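Local structure of lovastatin nonaketide synthase, polyketide synthase component (Aspergillus terreus, 7CPX) at residues Ile587-Asp592 against Leu608-Met613; Ala777-Gly782 against Val813-Trp818; Ala1002-Leu1007 against Cys1164-His1169; Lys1018-Leu1023 against Leu1082-Glu1087. The protein catalyses, as a homodimeric multidomain polyketide synthase working with lovC, assembly of the nonaketide dihydromonacolin L from malonyl-CoA on the route to lovastatin. The protein carries 2 engineered substitutions. One frame throughout, in Å; residues are numbered along the deposited sequence.

Contact 1 of 4, residues Ile587-Asp592 against Leu608-Met613; sequences IVRELD and LLDQFM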
loop_
_atom_site.group_PDB
_atom_site.type_symbol
_atom_site.label_atom_id
_atom_site.label_comp_id
_atom_site.label_asym_id
_atom_site.label_seq_id
_atom_site.Cartn_x
_atom_site.Cartn_y
_atom_site.Cartn_z
ATOM N N ILE A 587 56.887 -60.225 19.502
ATOM C CA ILE A 587 58.060 -59.451 19.899
ATOM C C ILE A 587 58.710 -60.077 21.126
ATOM O O ILE A 587 59.940 -60.165 21.221
ATOM C CB ILE A 587 57.677 -57.981 20.148
ATOM C CG1 ILE A 587 57.256 -57.321 18.834
ATOM C CG2 ILE A 587 58.847 -57.237 20.777
ATOM C CD1 ILE A 587 56.562 -55.986 19.003
ATOM N N VAL A 588 57.896 -60.520 22.085
ATOM C CA VAL A 588 58.427 -61.154 23.287
ATOM C C VAL A 588 59.118 -62.467 22.941
ATOM O O VAL A 588 60.119 -62.836 23.559
ATOM C CB VAL A 588 57.302 -61.361 24.317
ATOM C CG1 VAL A 588 57.715 -62.378 25.370
ATOM C CG2 VAL A 588 56.943 -60.040 24.967
ATOM N N ARG A 589 58.582 -63.205 21.968
ATOM C CA ARG A 589 59.248 -64.424 21.521
ATOM C C ARG A 589 60.607 -64.107 20.907
ATOM O O ARG A 589 61.586 -64.830 21.132
ATOM C CB ARG A 589 58.367 -65.170 20.519
ATOM C CG ARG A 589 57.106 -65.780 21.116
ATOM C CD ARG A 589 57.418 -66.930 22.067
ATOM N NE ARG A 589 57.760 -66.468 23.408
ATOM C CZ ARG A 589 56.881 -66.254 24.378
ATOM N NH1 ARG A 589 55.585 -66.449 24.196
ATOM N NH2 ARG A 589 57.315 -65.833 25.563
ATOM N N GLU A 590 60.683 -63.033 20.121
ATOM C CA GLU A 590 61.974 -62.607 19.585
ATOM C C GLU A 590 62.935 -62.235 20.709
ATOM O O GLU A 590 64.128 -62.561 20.657
ATOM C CB GLU A 590 61.785 -61.428 18.631
ATOM C CG GLU A 590 61.002 -61.767 17.373
ATOM C CD GLU A 590 61.737 -62.738 16.470
ATOM O OE1 GLU A 590 62.921 -63.026 16.741
ATOM O OE2 GLU A 590 61.129 -63.214 15.488
ATOM N N LEU A 591 62.431 -61.545 21.734
ATOM C CA LEU A 591 63.270 -61.198 22.876
ATOM C C LEU A 591 63.758 -62.449 23.596
ATOM O O LEU A 591 64.907 -62.508 24.046
ATOM C CB LEU A 591 62.506 -60.292 23.843
ATOM C CG LEU A 591 62.000 -58.947 23.312
ATOM C CD1 LEU A 591 61.476 -58.094 24.457
ATOM C CD2 LEU A 591 63.073 -58.196 22.536
ATOM N N ASP A 592 62.893 -63.455 23.727
ATOM C CA ASP A 592 63.302 -64.715 24.338
ATOM C C ASP A 592 64.384 -65.397 23.512
ATOM O O ASP A 592 65.345 -65.949 24.062
ATOM C CB ASP A 592 62.093 -65.640 24.493
ATOM C CG ASP A 592 61.069 -65.103 25.472
ATOM O OD1 ASP A 592 61.474 -64.580 26.531
ATOM O OD2 ASP A 592 59.858 -65.205 25.183
ATOM N N LEU A 608 62.129 -62.934 32.625
ATOM C CA LEU A 608 61.104 -62.088 33.222
ATOM C C LEU A 608 59.868 -62.022 32.338
ATOM O O LEU A 608 58.754 -61.825 32.836
ATOM C CB LEU A 608 61.659 -60.686 33.457
ATOM C CG LEU A 608 62.082 -59.955 32.179
ATOM C CD1 LEU A 608 60.979 -59.035 31.675
ATOM C CD2 LEU A 608 63.364 -59.181 32.406
ATOM N N LEU A 609 60.048 -62.182 31.025
ATOM C CA LEU A 609 58.933 -62.106 30.090
ATOM C C LEU A 609 57.876 -63.164 30.371
ATOM O O LEU A 609 56.718 -62.987 29.978
ATOM C CB LEU A 609 59.455 -62.249 28.659
ATOM C CG LEU A 609 60.514 -61.220 28.251
ATOM C CD1 LEU A 609 61.298 -61.684 27.033
ATOM C CD2 LEU A 609 59.867 -59.871 27.986
ATOM N N ASP A 610 58.248 -64.256 31.040
ATOM C CA ASP A 610 57.315 -65.322 31.386
ATOM C C ASP A 610 57.250 -65.574 32.887
ATOM O O ASP A 610 56.604 -66.537 33.314
ATOM C CB ASP A 610 57.698 -66.614 30.659
ATOM C CG ASP A 610 57.760 -66.441 29.155
ATOM O OD1 ASP A 610 57.021 -65.586 28.622
ATOM O OD2 ASP A 610 58.549 -67.157 28.505
ATOM N N GLN A 611 57.901 -64.738 33.699
ATOM C CA GLN A 611 57.941 -64.951 35.141
ATOM C C GLN A 611 57.464 -63.717 35.898
ATOM O O GLN A 611 56.812 -63.839 36.939
ATOM C CB GLN A 611 59.359 -65.323 35.580
ATOM C CG GLN A 611 59.850 -66.649 35.022
ATOM C CD GLN A 611 61.313 -66.903 35.327
ATOM O OE1 GLN A 611 61.970 -66.098 35.987
ATOM N NE2 GLN A 611 61.832 -68.026 34.845
ATOM N N PHE A 612 57.783 -62.531 35.386
ATOM C CA PHE A 612 57.413 -61.280 36.036
ATOM C C PHE A 612 56.419 -60.447 35.244
ATOM O O PHE A 612 55.615 -59.738 35.852
ATOM C CB PHE A 612 58.664 -60.430 36.308
ATOM C CG PHE A 612 59.568 -61.009 37.359
ATOM C CD1 PHE A 612 59.369 -60.718 38.698
ATOM C CD2 PHE A 612 60.613 -61.847 37.011
ATOM C CE1 PHE A 612 60.195 -61.249 39.669
ATOM C CE2 PHE A 612 61.442 -62.382 37.975
ATOM C CZ PHE A 612 61.234 -62.082 39.306
ATOM N N MET A 613 56.446 -60.509 33.912
ATOM C CA MET A 613 55.456 -59.821 33.085
ATOM C C MET A 613 54.202 -60.688 32.952
ATOM O O MET A 613 53.791 -61.094 31.866
ATOM C CB MET A 613 56.045 -59.485 31.722
ATOM C CG MET A 613 57.139 -58.432 31.758
ATOM S SD MET A 613 57.603 -57.878 30.107
ATOM C CE MET A 613 58.725 -56.538 30.492
#
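Two bends in the side chain of Arg589, chi2 -68° and chi3 83°, fold its guanidinium along helix 582-596 and bring NH2 up to Asp610 on the facing loop. From there Arg589 serves two carboxylates. Within its own helix NE and NH2 both close on a single oxygen of Asp592, a side-on grip in which Asp592 OD2 lies 3.0 Å from Arg589 NE and 2.6 Å from Arg589 NH2, near the guanidinium plane. Across the contact Arg589 NH2 meets Asp610 OD1 at 3.1 Å, again at the edge of the guanidinium, but this bond is weak and the carboxylate plane of Asp610 is turned 57° from the guanidinium. Asp592 OD2 and Asp610 OD2 are 4.1 Å apart, and the arginine between the two acids probably offsets their mutual repulsion. Beneath this network Leu609 points at the helix. Its CB lies 3.7 Å from Val588 CG1, while its CD1 lies 3.7 Å from Leu591 CB and reaches past the carboxylate of Asp592, the two side chains sliding by each other in opposite directions. The loop curls tightly here, the backbone N atoms of Phe612 and Met613 both bonding to Leu608 O. In the malonyl-CoA:ACP transacylase domain the apolar layer continues inward: Leu591 also packs on Ala633 of helix 624-644 and Ile675 of helix 671-682, Leu609 rests on Tyr679, and Val588 meets Ile578 of helix 575-578.

Contact 2 of 4, residues Ala777-Gly782 against Val813-Trp818; sequences ALEECG and VTAKYW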
loop_
_atom_site.group_PDB
_atom_site.type_symbol
_atom_site.label_atom_id
_atom_site.label_comp_id
_atom_site.label_asym_id
_atom_site.label_seq_id
_atom_site.Cartn_x
_atom_site.Cartn_y
_atom_site.Cartn_z
ATOM N N ALA A 777 82.120 -60.117 28.158
ATOM C CA ALA A 777 81.128 -60.929 27.467
ATOM C C ALA A 777 80.495 -60.161 26.315
ATOM O O ALA A 777 80.265 -60.725 25.239
ATOM C CB ALA A 777 80.056 -61.398 28.452
ATOM N N LEU A 778 80.226 -58.868 26.517
ATOM C CA LEU A 778 79.577 -58.079 25.477
ATOM C C LEU A 778 80.436 -57.992 24.223
ATOM O O LEU A 778 79.904 -57.832 23.119
ATOM C CB LEU A 778 79.255 -56.682 26.004
ATOM C CG LEU A 778 78.290 -55.857 25.150
ATOM C CD1 LEU A 778 77.379 -55.030 26.040
ATOM C CD2 LEU A 778 79.048 -54.955 24.193
ATOM N N GLU A 779 81.759 -58.100 24.367
ATOM C CA GLU A 779 82.621 -58.132 23.192
ATOM C C GLU A 779 82.292 -59.330 22.311
ATOM O O GLU A 779 82.281 -59.222 21.079
ATOM C CB GLU A 779 84.089 -58.164 23.616
ATOM C CG GLU A 779 84.571 -56.876 24.263
ATOM C CD GLU A 779 86.033 -56.935 24.658
ATOM O OE1 GLU A 779 86.646 -58.015 24.519
ATOM O OE2 GLU A 779 86.572 -55.900 25.106
ATOM N N GLU A 780 82.020 -60.481 22.923
ATOM C CA GLU A 780 81.585 -61.670 22.205
ATOM C C GLU A 780 80.069 -61.771 22.124
ATOM O O GLU A 780 79.549 -62.754 21.589
ATOM C CB GLU A 780 82.155 -62.925 22.869
ATOM C CG GLU A 780 83.666 -62.914 23.018
ATOM C CD GLU A 780 84.204 -64.207 23.597
ATOM O OE1 GLU A 780 83.399 -65.130 23.843
ATOM O OE2 GLU A 780 85.432 -64.302 23.807
ATOM N N CYS A 781 79.351 -60.776 22.644
ATOM C CA CYS A 781 77.893 -60.774 22.669
ATOM C C CYS A 781 77.365 -59.422 22.207
ATOM O O CYS A 781 76.483 -58.830 22.836
ATOM C CB CYS A 781 77.374 -61.114 24.065
ATOM S SG CYS A 781 75.591 -61.370 24.165
ATOM N N GLY A 782 77.906 -58.913 21.105
ATOM C CA GLY A 782 77.477 -57.635 20.567
ATOM C C GLY A 782 78.148 -56.456 21.243
ATOM O O GLY A 782 78.877 -55.695 20.607
ATOM N N VAL A 813 78.887 -48.389 18.900
ATOM C CA VAL A 813 78.846 -49.849 18.884
ATOM C C VAL A 813 79.933 -50.480 19.742
ATOM O O VAL A 813 79.910 -51.703 19.950
ATOM C CB VAL A 813 78.970 -50.386 17.443
ATOM C CG1 VAL A 813 77.912 -49.757 16.549
ATOM C CG2 VAL A 813 80.366 -50.129 16.891
ATOM N N THR A 814 80.880 -49.693 20.245
ATOM C CA THR A 814 81.972 -50.245 21.032
ATOM C C THR A 814 81.466 -50.762 22.374
ATOM O O THR A 814 80.549 -50.198 22.980
ATOM C CB THR A 814 83.053 -49.189 21.260
ATOM O OG1 THR A 814 82.523 -48.125 22.062
ATOM C CG2 THR A 814 83.537 -48.626 19.933
ATOM N N ALA A 815 82.082 -51.850 22.841
ATOM C CA ALA A 815 81.698 -52.423 24.127
ATOM C C ALA A 815 81.947 -51.450 25.271
ATOM O O ALA A 815 81.232 -51.480 26.281
ATOM C CB ALA A 815 82.458 -53.729 24.366
ATOM N N LYS A 816 82.955 -50.587 25.135
ATOM C CA LYS A 816 83.243 -49.625 26.192
ATOM C C LYS A 816 82.079 -48.668 26.406
ATOM O O LYS A 816 81.867 -48.194 27.526
ATOM C CB LYS A 816 84.521 -48.855 25.863
ATOM C CG LYS A 816 85.753 -49.739 25.774
ATOM C CD LYS A 816 87.011 -48.935 25.497
ATOM C CE LYS A 816 88.238 -49.832 25.436
ATOM N NZ LYS A 816 89.484 -49.064 25.169
ATOM N N TYR A 817 81.311 -48.375 25.355
ATOM C CA TYR A 817 80.122 -47.547 25.530
ATOM C C TYR A 817 79.067 -48.267 26.363
ATOM O O TYR A 817 78.453 -47.669 27.256
ATOM C CB TYR A 817 79.555 -47.154 24.168
ATOM C CG TYR A 817 78.312 -46.299 24.251
ATOM C CD1 TYR A 817 78.304 -45.124 24.989
ATOM C CD2 TYR A 817 77.149 -46.664 23.587
ATOM C CE1 TYR A 817 77.173 -44.339 25.068
ATOM C CE2 TYR A 817 76.012 -45.883 23.659
ATOM C CZ TYR A 817 76.030 -44.721 24.401
ATOM O OH TYR A 817 74.902 -43.937 24.480
ATOM N N TRP A 818 78.846 -49.554 26.090
ATOM C CA TRP A 818 77.891 -50.314 26.888
ATOM C C TRP A 818 78.367 -50.456 28.327
ATOM O O TRP A 818 77.546 -50.578 29.244
ATOM C CB TRP A 818 77.659 -51.686 26.257
ATOM C CG TRP A 818 77.269 -51.616 24.810
ATOM C CD1 TRP A 818 78.105 -51.662 23.734
ATOM C CD2 TRP A 818 75.944 -51.485 24.281
ATOM N NE1 TRP A 818 77.386 -51.569 22.568
ATOM C CE2 TRP A 818 76.055 -51.459 22.876
ATOM C CE3 TRP A 818 74.674 -51.388 24.858
ATOM C CZ2 TRP A 818 74.947 -51.341 22.041
ATOM C CZ3 TRP A 818 73.575 -51.271 24.027
ATOM C CH2 TRP A 818 73.719 -51.248 22.634
#
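Ala815 packs on Leu778 and Glu779, while Val813, just ahead of the short helix 815-820, only brings its backbone near Gly782. The contact joins the first turn of that helix to the C-terminal part of helix 768-780 in the acyltransferase fold of the malonyl-CoA:ACP transacylase domain. Thr814 follows Val813 at the N-cap position, its side chain directed away from the partner. Ala815 then faces helix 768-780, and its small CB fits against two neighbours at once: Leu778 CD2 at 3.6 Å and, on the more exposed flank, the aliphatic CG of Glu779 at 3.8 Å. The chain of Glu779 is extended beyond CG, so the carboxylate ends further from the alanine than CG does. Tyr817, two residues on, turns to other partners, its OH bonding to Glu659 and Ser799. Trp818 returns to the interface, crossing Leu778 at about a right angle. With CG anti to the main-chain nitrogen (chi1 -166°), the Leu778 fork is directed at the tryptophan and both methyls touch it. Leu778 CD2 approaches the indole obliquely. Behind this pair Ile677 of helix 671-682 touches both side chains, and Ile660 and Ala663 of helix 657-665 pack on the indole, leaving Leu778 and Trp818 buried. At the fork itself, Leu778 CD1 lies 3.4 Å from Trp818 CB, while Leu778 CD2 lies 3.5 Å from Trp818 CD1.

Contact 3 of 4, residues Ala1002-Leu1007 against Cys1164-His1169; sequences AMEAAL and CPLLLH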
loop_
_atom_site.group_PDB
_atom_site.type_symbol
_atom_site.label_atom_id
_atom_site.label_comp_id
_atom_site.label_asym_id
_atom_site.label_seq_id
_atom_site.Cartn_x
_atom_site.Cartn_y
_atom_site.Cartn_z
ATOM N N ALA A 1002 -15.145 -3.459 0.883
ATOM C CA ALA A 1002 -14.862 -2.486 1.931
ATOM C C ALA A 1002 -15.276 -3.017 3.296
ATOM O O ALA A 1002 -14.559 -2.838 4.286
ATOM C CB ALA A 1002 -15.571 -1.169 1.630
ATOM N N MET A 1003 -16.434 -3.676 3.370
ATOM C CA MET A 1003 -16.903 -4.180 4.656
ATOM C C MET A 1003 -16.030 -5.325 5.156
ATOM O O MET A 1003 -15.750 -5.422 6.356
ATOM C CB MET A 1003 -18.364 -4.613 4.545
ATOM C CG MET A 1003 -19.305 -3.452 4.286
ATOM S SD MET A 1003 -21.024 -3.793 4.692
ATOM C CE MET A 1003 -21.714 -2.145 4.556
ATOM N N GLU A 1004 -15.584 -6.201 4.255
ATOM C CA GLU A 1004 -14.673 -7.266 4.656
ATOM C C GLU A 1004 -13.327 -6.698 5.081
ATOM O O GLU A 1004 -12.696 -7.209 6.014
ATOM C CB GLU A 1004 -14.500 -8.264 3.515
ATOM C CG GLU A 1004 -15.756 -9.057 3.205
ATOM C CD GLU A 1004 -16.166 -9.965 4.346
ATOM O OE1 GLU A 1004 -15.338 -10.193 5.253
ATOM O OE2 GLU A 1004 -17.317 -10.449 4.340
ATOM N N ALA A 1005 -12.868 -5.641 4.409
ATOM C CA ALA A 1005 -11.657 -4.961 4.844
ATOM C C ALA A 1005 -11.836 -4.385 6.239
ATOM O O ALA A 1005 -10.921 -4.444 7.066
ATOM C CB ALA A 1005 -11.291 -3.857 3.855
ATOM N N ALA A 1006 -13.008 -3.816 6.513
ATOM C CA ALA A 1006 -13.296 -3.320 7.853
ATOM C C ALA A 1006 -13.251 -4.450 8.871
ATOM O O ALA A 1006 -12.710 -4.286 9.972
ATOM C CB ALA A 1006 -14.662 -2.635 7.871
ATOM N N LEU A 1007 -13.821 -5.604 8.523
ATOM C CA LEU A 1007 -13.767 -6.757 9.418
ATOM C C LEU A 1007 -12.327 -7.154 9.708
ATOM O O LEU A 1007 -11.955 -7.397 10.861
ATOM C CB LEU A 1007 -14.514 -7.942 8.807
ATOM C CG LEU A 1007 -16.038 -7.911 8.709
ATOM C CD1 LEU A 1007 -16.555 -9.333 8.562
ATOM C CD2 LEU A 1007 -16.667 -7.234 9.908
ATOM N N CYS A 1164 -14.991 -19.517 6.548
ATOM C CA CYS A 1164 -15.901 -18.669 7.297
ATOM C C CYS A 1164 -16.772 -17.871 6.340
ATOM O O CYS A 1164 -16.348 -17.559 5.223
ATOM C CB CYS A 1164 -15.134 -17.705 8.213
ATOM S SG CYS A 1164 -14.015 -16.588 7.338
ATOM N N PRO A 1165 -17.991 -17.527 6.749
ATOM C CA PRO A 1165 -18.873 -16.761 5.867
ATOM C C PRO A 1165 -18.487 -15.292 5.802
ATOM O O PRO A 1165 -17.838 -14.750 6.699
ATOM C CB PRO A 1165 -20.253 -16.941 6.511
ATOM C CG PRO A 1165 -19.957 -17.105 7.954
ATOM C CD PRO A 1165 -18.642 -17.840 8.034
ATOM N N LEU A 1166 -18.901 -14.654 4.713
ATOM C CA LEU A 1166 -18.719 -13.223 4.540
ATOM C C LEU A 1166 -19.957 -12.473 5.019
ATOM O O LEU A 1166 -21.036 -13.044 5.187
ATOM C CB LEU A 1166 -18.440 -12.883 3.076
ATOM C CG LEU A 1166 -16.999 -13.075 2.597
ATOM C CD1 LEU A 1166 -16.585 -14.533 2.680
ATOM C CD2 LEU A 1166 -16.840 -12.550 1.181
ATOM N N LEU A 1167 -19.783 -11.170 5.242
ATOM C CA LEU A 1167 -20.903 -10.340 5.668
ATOM C C LEU A 1167 -22.032 -10.390 4.651
ATOM O O LEU A 1167 -23.194 -10.629 5.001
ATOM C CB LEU A 1167 -20.440 -8.900 5.868
ATOM C CG LEU A 1167 -19.465 -8.667 7.017
ATOM C CD1 LEU A 1167 -18.977 -7.232 7.010
ATOM C CD2 LEU A 1167 -20.127 -9.008 8.338
ATOM N N LEU A 1168 -21.706 -10.169 3.383
ATOM C CA LEU A 1168 -22.696 -10.108 2.323
ATOM C C LEU A 1168 -22.185 -10.849 1.102
ATOM O O LEU A 1168 -21.009 -10.744 0.748
ATOM C CB LEU A 1168 -23.012 -8.660 1.933
ATOM C CG LEU A 1168 -23.925 -7.865 2.861
ATOM C CD1 LEU A 1168 -23.851 -6.388 2.519
ATOM C CD2 LEU A 1168 -25.352 -8.360 2.749
ATOM N N HIS A 1169 -23.076 -11.592 0.467
ATOM C CA HIS A 1169 -22.826 -12.048 -0.886
ATOM C C HIS A 1169 -23.113 -10.881 -1.822
ATOM O O HIS A 1169 -24.258 -10.418 -1.879
ATOM C CB HIS A 1169 -23.710 -13.242 -1.215
ATOM C CG HIS A 1169 -23.390 -13.905 -2.521
ATOM N ND1 HIS A 1169 -22.699 -13.278 -3.534
ATOM C CD2 HIS A 1169 -23.673 -15.149 -2.976
ATOM C CE1 HIS A 1169 -22.573 -14.103 -4.556
ATOM N NE2 HIS A 1169 -23.154 -15.247 -4.244
#
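Glu1004 on helix 995-1012 reaches across to Leu1166 and Leu1167. From CB the chain bends at chi2 (-65°), which turns the carboxylate toward the loop. Glu1004 CG then skirts Leu1166 CD2 at 4.2 Å, and Glu1004 CD lies 3.7 Å from Leu1166 CG, the two side chains crossing nearly at right angles. At the tip Glu1004 OE2 accepts from Leu1167 N at 2.7 Å with an N-H...O angle of 157°, the donor coming in nearly along the C-O axis. The other oxygen, OE1, receives a weak bond from His953, so both oxygens of this buried carboxylate have partners. Beside it Leu1007 and Leu1167 meet tip to tip, Leu1007 CD1 lying 3.4 Å from Leu1167 CG. Met1003 closes the apolar patch with its CB 3.6 Å from Leu1167 CD1. Leu1020 and Leu1206, on adjacent strands, also touch Leu1167. The side chain of Leu1168 is about 9 Å from that of Asp1174, the predicted proton donor. The contact thus joins the long helix of the N-terminal hotdog to the loop leading into helix 1170-1184 of the C-terminal hotdog, consistent with the double-hotdog dehydratases of polyketide synthases.

Contact 4 of 4, residues Lys1018-Leu1023 against Leu1082-Glu1087; sequences KLLEIL and LALTIE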
loop_
_atom_site.group_PDB
_atom_site.type_symbol
_atom_site.label_atom_id
_atom_site.label_comp_id
_atom_site.label_asym_id
_atom_site.label_seq_id
_atom_site.Cartn_x
_atom_site.Cartn_y
_atom_site.Cartn_z
ATOM N N LYS A 1018 -19.551 -3.866 15.994
ATOM C CA LYS A 1018 -20.980 -3.885 16.276
ATOM C C LYS A 1018 -21.772 -3.318 15.108
ATOM O O LYS A 1018 -22.888 -3.773 14.833
ATOM C CB LYS A 1018 -21.276 -3.088 17.546
ATOM C CG LYS A 1018 -20.448 -3.486 18.764
ATOM C CD LYS A 1018 -21.235 -4.361 19.726
ATOM C CE LYS A 1018 -21.575 -5.708 19.112
ATOM N NZ LYS A 1018 -22.274 -6.593 20.083
ATOM N N LEU A 1019 -21.209 -2.332 14.415
ATOM C CA LEU A 1019 -21.876 -1.674 13.302
ATOM C C LEU A 1019 -20.826 -1.257 12.284
ATOM O O LEU A 1019 -19.689 -0.949 12.648
ATOM C CB LEU A 1019 -22.671 -0.456 13.780
ATOM C CG LEU A 1019 -24.164 -0.446 13.464
ATOM C CD1 LEU A 1019 -24.833 0.735 14.136
ATOM C CD2 LEU A 1019 -24.374 -0.399 11.970
ATOM N N LEU A 1020 -21.220 -1.212 11.008
ATOM C CA LEU A 1020 -20.273 -0.956 9.919
ATOM C C LEU A 1020 -20.945 -0.044 8.894
ATOM O O LEU A 1020 -21.674 -0.512 8.020
ATOM C CB LEU A 1020 -19.828 -2.274 9.297
ATOM C CG LEU A 1020 -18.558 -2.294 8.448
ATOM C CD1 LEU A 1020 -18.269 -3.717 8.011
ATOM C CD2 LEU A 1020 -18.685 -1.386 7.243
ATOM N N GLU A 1021 -20.704 1.259 9.009
ATOM C CA GLU A 1021 -21.193 2.221 8.037
ATOM C C GLU A 1021 -20.153 2.432 6.946
ATOM O O GLU A 1021 -18.949 2.353 7.189
ATOM C CB GLU A 1021 -21.505 3.566 8.697
ATOM C CG GLU A 1021 -22.318 3.490 9.979
ATOM C CD GLU A 1021 -22.305 4.795 10.749
ATOM O OE1 GLU A 1021 -21.864 5.816 10.181
ATOM O OE2 GLU A 1021 -22.730 4.801 11.923
ATOM N N ILE A 1022 -20.634 2.713 5.742
ATOM C CA ILE A 1022 -19.807 3.151 4.627
ATOM C C ILE A 1022 -20.328 4.509 4.189
ATOM O O ILE A 1022 -21.467 4.618 3.728
ATOM C CB ILE A 1022 -19.829 2.149 3.465
ATOM C CG1 ILE A 1022 -18.969 0.935 3.806
ATOM C CG2 ILE A 1022 -19.333 2.813 2.198
ATOM C CD1 ILE A 1022 -19.086 -0.191 2.816
ATOM N N LEU A 1023 -19.488 5.529 4.309
ATOM C CA LEU A 1023 -19.884 6.917 4.132
ATOM C C LEU A 1023 -19.272 7.495 2.864
ATOM O O LEU A 1023 -18.126 7.186 2.515
ATOM C CB LEU A 1023 -19.454 7.758 5.336
ATOM C CG LEU A 1023 -19.928 7.269 6.706
ATOM C CD1 LEU A 1023 -19.259 8.061 7.816
ATOM C CD2 LEU A 1023 -21.436 7.376 6.813
ATOM N N LEU A 1082 -15.233 4.253 6.000
ATOM C CA LEU A 1082 -15.867 3.239 6.828
ATOM C C LEU A 1082 -15.893 3.731 8.265
ATOM O O LEU A 1082 -14.863 4.149 8.799
ATOM C CB LEU A 1082 -15.122 1.908 6.744
ATOM C CG LEU A 1082 -15.142 1.201 5.390
ATOM C CD1 LEU A 1082 -13.783 0.613 5.077
ATOM C CD2 LEU A 1082 -16.192 0.112 5.390
ATOM N N ALA A 1083 -17.062 3.674 8.886
ATOM C CA ALA A 1083 -17.242 4.035 10.285
ATOM C C ALA A 1083 -17.664 2.777 11.029
ATOM O O ALA A 1083 -18.797 2.312 10.883
ATOM C CB ALA A 1083 -18.274 5.148 10.443
ATOM N N LEU A 1084 -16.750 2.223 11.811
ATOM C CA LEU A 1084 -16.983 0.987 12.538
ATOM C C LEU A 1084 -17.271 1.322 13.993
ATOM O O LEU A 1084 -16.446 1.950 14.664
ATOM C CB LEU A 1084 -15.772 0.061 12.442
ATOM C CG LEU A 1084 -15.426 -0.602 11.108
ATOM C CD1 LEU A 1084 -15.402 0.398 9.972
ATOM C CD2 LEU A 1084 -14.076 -1.284 11.232
ATOM N N THR A 1085 -18.448 0.922 14.465
ATOM C CA THR A 1085 -18.750 0.894 15.888
ATOM C C THR A 1085 -18.331 -0.473 16.407
ATOM O O THR A 1085 -18.881 -1.494 15.980
ATOM C CB THR A 1085 -20.234 1.147 16.141
ATOM O OG1 THR A 1085 -20.610 2.411 15.580
ATOM C CG2 THR A 1085 -20.538 1.146 17.634
ATOM N N ILE A 1086 -17.361 -0.488 17.322
ATOM C CA ILE A 1086 -16.603 -1.687 17.647
ATOM C C ILE A 1086 -16.643 -1.949 19.144
ATOM O O ILE A 1086 -16.988 -1.081 19.950
ATOM C CB ILE A 1086 -15.138 -1.571 17.177
ATOM C CG1 ILE A 1086 -14.573 -0.200 17.558
ATOM C CG2 ILE A 1086 -15.049 -1.789 15.685
ATOM C CD1 ILE A 1086 -13.094 -0.048 17.295
ATOM N N GLU A 1087 -16.277 -3.176 19.505
ATOM C CA GLU A 1087 -16.094 -3.587 20.886
ATOM C C GLU A 1087 -14.844 -4.452 20.974
ATOM O O GLU A 1087 -14.329 -4.944 19.968
ATOM C CB GLU A 1087 -17.318 -4.346 21.416
ATOM C CG GLU A 1087 -17.611 -5.648 20.690
ATOM C CD GLU A 1087 -18.808 -6.376 21.269
ATOM O OE1 GLU A 1087 -19.412 -5.855 22.231
ATOM O OE2 GLU A 1087 -19.146 -7.466 20.764
#
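Residues 1019-1023 and 1082-1087 run antiparallel, the axes of these short segments 164° apart in direction, with Leu1019-Thr1085 and Glu1021-Ala1083 as hydrogen-bonded pairs and Leu1020-Leu1084 and Ile1022-Leu1082 as non-hydrogen-bonded ones. They are neighbouring strands of the N-terminal hotdog fold of the dehydratase domain. Glu1021 N reaches Ala1083 O at 2.9 Å, and a second bond runs from Ala1083 N to Glu1021 O. At the other end Thr1085 O accepts from Leu1019 N at 2.9 Å. Lys1018 and Leu1019 both face Thr1085, a classic beta bulge at the corner where the chain turns. Beyond it the bent lysine side chain crosses over Glu1087, whose chain is extended, and Lys1018 NZ forms a weak salt bridge of 3.3 Å to Glu1087 OE2. The two faces of the pair differ in character. On one, Leu1019 CB stands 3.8 Å from Thr1085 CB, and Glu1021 OE1 lies over the methyl of Ala1083. Glu1021 OE2 makes a salt bridge to Arg2015 of the second subunit, and that arginine also packs on Leu1019 and Thr1085. The face bearing Leu1020, Ile1022, Leu1082 and Leu1084 presents these apolar side chains to helix 995-1012. Here Leu1082 lies alongside both Leu1020 and Ile1022, pointing the same way, and Leu1082 CD2 is shared between them, 3.4 Å from Leu1020 CD2 and 3.3 Å from Ile1022 CG1.

The four contacts fall into two pairs, in series along the chain. Contacts 1 and 2 belong to the malonyl-CoA:ACP transacylase domain, their centres 23 Å apart with nearest atoms about 11 Å apart, and helix 671-682 borders both. Contacts 3 and 4 lie in the dehydratase domain, their centres 96 to 114 Å from those of contacts 1 and 2. These two have centres 12 Å apart and touch. Contact 4 falls between the two segments of contact 3 in sequence. Met1003 CG packs on Ile1022 CD1 at 3.6 Å, so helix 995-1012 faces the strands of contact 4 while also meeting the C-terminal hotdog in contact 3. Contact 4 further reaches the second subunit. Each pair thus lies within a single domain.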